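Local coordinates for serine protease inhibitor (Schistosoma haematobium, PDB 3STO), which probably inhibits serine proteases, as a schistosome member of the serpin family, at residues 207-212 / 219-224. Residues are numbered along the deposited sequence; the frame is centred on the assembly and turned at random.
Sequences TRKEDF and QITVDM
E210 OE1 is gripped by two nitrogens of R208, and the carboxylate that carries it packs against M224 of the facing strand. R208 NE lies 2.8 Å from E210 OE1, and R208 NH2 donates to the same oxygen. Using NE and NH2 makes the grip side-on, and OE1 lies in the guanidinium plane. The other oxygen, OE2, forms a salt bridge with R294 of strand 287-305. The carboxylate answers both arginines, whose guanidinium groups come close together, and this would probably keep it ionised.

The side chain of M224, a selenomethionine, crosses that of E210 obliquely. Its CG stands anti to the backbone N (chi1 -170°), and two further bends bring M224 CE to 3.7 Å from E210 CG. V222 CG1 and I220 CG1 touch F212 CB, at 3.7 Å and 3.9 Å. The end of the F212 side chain leads away from the facing strand, and the side chain also touches P296 and P402.

K209 NZ forms a salt bridge with D223 OD1, 2.6 Å away, using the syn lone pair of that oxygen. The two side chains run side by side. The lysine chain bends at chi2 (-85°), and K209 CD passes T221 CG2 at 3.9 Å.

Six backbone bonds join R208, E210 and F212 to M224, V222 and I220. This is regular antiparallel hairpin pairing, consistent with strands s4C and s3C of serpin sheet C. D223 also bonds through its backbone to K297. K209, D211, T221 and D223 make one face polar. The other is mixed: M224, V222, I220 and F212 pack beside the R208-E210 pair, and M224 and F212, with the E210-R294 bridge, meet strand 287-305.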
ATOM      1  N   THR A 207       6.891 -27.888   1.609  1.00 19.85           N
ATOM      2  CA  THR A 207       7.199 -26.830   2.545  1.00 29.84           C
ATOM      3  C   THR A 207       7.924 -27.479   3.725  1.00 28.58           C
ATOM      4  O   THR A 207       7.477 -28.504   4.236  1.00 25.94           O
ATOM      5  CB  THR A 207       5.905 -26.090   3.012  1.00 17.18           C
ATOM      6  OG1 THR A 207       5.238 -25.532   1.871  1.00 20.89           O
ATOM      7  CG2 THR A 207       6.217 -24.997   4.058  1.00 14.70           C
ATOM      8  N   ARG A 208       9.034 -26.878   4.153  1.00 20.10           N
ATOM      9  CA  ARG A 208       9.822 -27.452   5.231  1.00 32.73           C
ATOM     10  C   ARG A 208      10.558 -26.372   6.065  1.00 28.33           C
ATOM     11  O   ARG A 208      10.724 -25.230   5.619  1.00 24.56           O
ATOM     12  CB  ARG A 208      10.779 -28.535   4.659  1.00 14.29           C
ATOM     13  CG  ARG A 208      12.104 -28.006   4.091  1.00 22.09           C
ATOM     14  CD  ARG A 208      12.010 -27.038   2.897  1.00 22.56           C
ATOM     15  NE  ARG A 208      13.369 -26.707   2.449  1.00 28.23           N
ATOM     16  CZ  ARG A 208      14.057 -27.396   1.535  1.00 30.87           C
ATOM     17  NH1 ARG A 208      13.473 -28.421   0.922  1.00 16.54           N
ATOM     18  NH2 ARG A 208      15.320 -27.059   1.227  1.00 21.83           N
ATOM     19  N   LYS A 209      10.964 -26.729   7.285  1.00 21.14           N
ATOM     20  CA  LYS A 209      11.675 -25.805   8.160  1.00 22.85           C
ATOM     21  C   LYS A 209      13.070 -25.519   7.622  1.00 21.37           C
ATOM     22  O   LYS A 209      13.791 -26.415   7.231  1.00 25.35           O
ATOM     23  CB  LYS A 209      11.793 -26.369   9.580  1.00 24.27           C
ATOM     24  CG  LYS A 209      10.504 -26.874  10.180  1.00 27.96           C
ATOM     25  CD  LYS A 209       9.717 -25.794  10.825  1.00 27.82           C
ATOM     26  CE  LYS A 209       8.355 -26.353  11.144  1.00 42.74           C
ATOM     27  NZ  LYS A 209       7.302 -25.303  11.345  1.00 44.72           N
ATOM     28  N   GLU A 210      13.464 -24.256   7.621  1.00 20.58           N
ATOM     29  CA  GLU A 210      14.768 -23.907   7.098  1.00 19.45           C
ATOM     30  C   GLU A 210      15.273 -22.651   7.813  1.00 32.37           C
ATOM     31  O   GLU A 210      14.484 -21.848   8.284  1.00 28.98           O
ATOM     32  CB  GLU A 210      14.670 -23.718   5.579  1.00 23.98           C
ATOM     33  CG  GLU A 210      15.959 -23.302   4.859  1.00 38.11           C
ATOM     34  CD  GLU A 210      15.955 -23.692   3.378  1.00 45.16           C
ATOM     35  OE1 GLU A 210      15.279 -24.690   3.041  1.00 44.03           O
ATOM     36  OE2 GLU A 210      16.630 -23.017   2.560  1.00 35.73           O
ATOM     37  N   ASP A 211      16.586 -22.488   7.904  1.00 32.28           N
ATOM     38  CA  ASP A 211      17.151 -21.299   8.524  1.00 34.89           C
ATOM     39  C   ASP A 211      16.981 -20.032   7.709  1.00 26.01           C
ATOM     40  O   ASP A 211      17.157 -20.040   6.494  1.00 28.39           O
ATOM     41  CB  ASP A 211      18.633 -21.509   8.855  1.00 40.57           C
ATOM     42  CG  ASP A 211      18.834 -21.983  10.278  1.00 64.56           C
ATOM     43  OD1 ASP A 211      17.848 -22.494  10.885  1.00 56.04           O
ATOM     44  OD2 ASP A 211      19.968 -21.840  10.784  1.00 67.94           O
ATOM     45  N   PHE A 212      16.672 -18.936   8.390  1.00 27.42           N
ATOM     46  CA  PHE A 212      16.609 -17.627   7.733  1.00 24.06           C
ATOM     47  C   PHE A 212      17.603 -16.699   8.426  1.00 25.10           C
ATOM     48  O   PHE A 212      17.559 -16.526   9.652  1.00 17.80           O
ATOM     49  CB  PHE A 212      15.176 -17.062   7.768  1.00 21.39           C
ATOM     50  CG  PHE A 212      14.999 -15.777   6.982  1.00 26.05           C
ATOM     51  CD1 PHE A 212      15.305 -14.545   7.558  1.00 19.05           C
ATOM     52  CD2 PHE A 212      14.496 -15.802   5.679  1.00 16.08           C
ATOM     53  CE1 PHE A 212      15.149 -13.384   6.851  1.00 23.64           C
ATOM     54  CE2 PHE A 212      14.329 -14.666   4.978  1.00 18.30           C
ATOM     55  CZ  PHE A 212      14.649 -13.434   5.559  1.00 23.44           C
ATOM     56  N   GLN A 219      19.553 -15.747  13.640  1.00 38.51           N
ATOM     57  CA  GLN A 219      18.953 -16.625  12.646  1.00 34.97           C
ATOM     58  C   GLN A 219      17.645 -17.136  13.179  1.00 32.67           C
ATOM     59  O   GLN A 219      17.475 -17.279  14.376  1.00 49.50           O
ATOM     60  CB  GLN A 219      19.855 -17.788  12.298  1.00 23.76           C
ATOM     61  CG  GLN A 219      21.106 -17.364  11.562  1.00 31.74           C
ATOM     62  CD  GLN A 219      22.199 -16.898  12.520  1.00 51.18           C
ATOM     63  OE1 GLN A 219      22.373 -15.695  12.751  1.00 49.64           O
ATOM     64  NE2 GLN A 219      22.946 -17.857  13.083  1.00 53.47           N
ATOM     65  N   ILE A 220      16.683 -17.362  12.301  1.00 30.20           N
ATOM     66  CA  ILE A 220      15.457 -18.000  12.750  1.00 21.03           C
ATOM     67  C   ILE A 220      15.107 -19.161  11.827  1.00 34.69           C
ATOM     68  O   ILE A 220      15.709 -19.384  10.755  1.00 31.03           O
ATOM     69  CB  ILE A 220      14.277 -17.030  12.832  1.00 36.84           C
ATOM     70  CG1 ILE A 220      14.046 -16.351  11.478  1.00 25.55           C
ATOM     71  CG2 ILE A 220      14.504 -16.002  13.927  1.00 38.74           C
ATOM     72  CD1 ILE A 220      12.740 -15.621  11.409  1.00 26.71           C
ATOM     73  N   THR A 221      14.130 -19.914  12.282  1.00 27.74           N
ATOM     74  CA  THR A 221      13.611 -21.021  11.533  1.00 32.38           C
ATOM     75  C   THR A 221      12.282 -20.550  10.966  1.00 28.89           C
ATOM     76  O   THR A 221      11.463 -19.982  11.674  1.00 37.45           O
ATOM     77  CB  THR A 221      13.449 -22.244  12.454  1.00 30.23           C
ATOM     78  OG1 THR A 221      14.727 -22.887  12.607  1.00 36.41           O
ATOM     79  CG2 THR A 221      12.436 -23.227  11.896  1.00 31.54           C
ATOM     80  N   VAL A 222      12.104 -20.749   9.670  1.00 25.67           N
ATOM     81  CA  VAL A 222      10.905 -20.342   8.974  1.00 25.17           C
ATOM     82  C   VAL A 222      10.288 -21.551   8.291  1.00 23.68           C
ATOM     83  O   VAL A 222      10.959 -22.569   8.084  1.00 24.87           O
ATOM     84  CB  VAL A 222      11.192 -19.234   7.911  1.00 24.90           C
ATOM     85  CG1 VAL A 222      11.649 -17.957   8.571  1.00 21.17           C
ATOM     86  CG2 VAL A 222      12.219 -19.710   6.878  1.00 23.03           C
ATOM     87  N   ASP A 223       9.010 -21.451   7.945  1.00 25.94           N
ATOM     88  CA  ASP A 223       8.425 -22.437   7.060  1.00 19.41           C
ATOM     89  C   ASP A 223       8.754 -22.040   5.628  1.00 20.48           C
ATOM     90  O   ASP A 223       8.279 -21.023   5.147  1.00 15.88           O
ATOM     91  CB  ASP A 223       6.939 -22.551   7.288  1.00 20.62           C
ATOM     92  CG  ASP A 223       6.601 -23.123   8.661  1.00 34.39           C
ATOM     93  OD1 ASP A 223       7.112 -24.213   9.018  1.00 33.35           O
ATOM     94  OD2 ASP A 223       5.806 -22.482   9.378  1.00 37.59           O
HETATM   95  N   MSE A 224       9.618 -22.826   4.980  1.00 21.49           N
HETATM   96  CA  MSE A 224      10.162 -22.482   3.668  1.00 17.65           C
HETATM   97  C   MSE A 224       9.398 -23.211   2.540  1.00 17.25           C
HETATM   98  O   MSE A 224       9.382 -24.436   2.467  1.00 24.05           O
HETATM   99  CB  MSE A 224      11.666 -22.790   3.632  1.00 19.91           C
HETATM  100  CG  MSE A 224      12.436 -22.275   2.405  1.00 25.07           C
HETATM  101 SE   MSE A 224      12.701 -20.272   2.413  1.00 45.11          SE
HETATM  102  CE  MSE A 224      14.322 -20.204   3.576  1.00 32.82           C
TER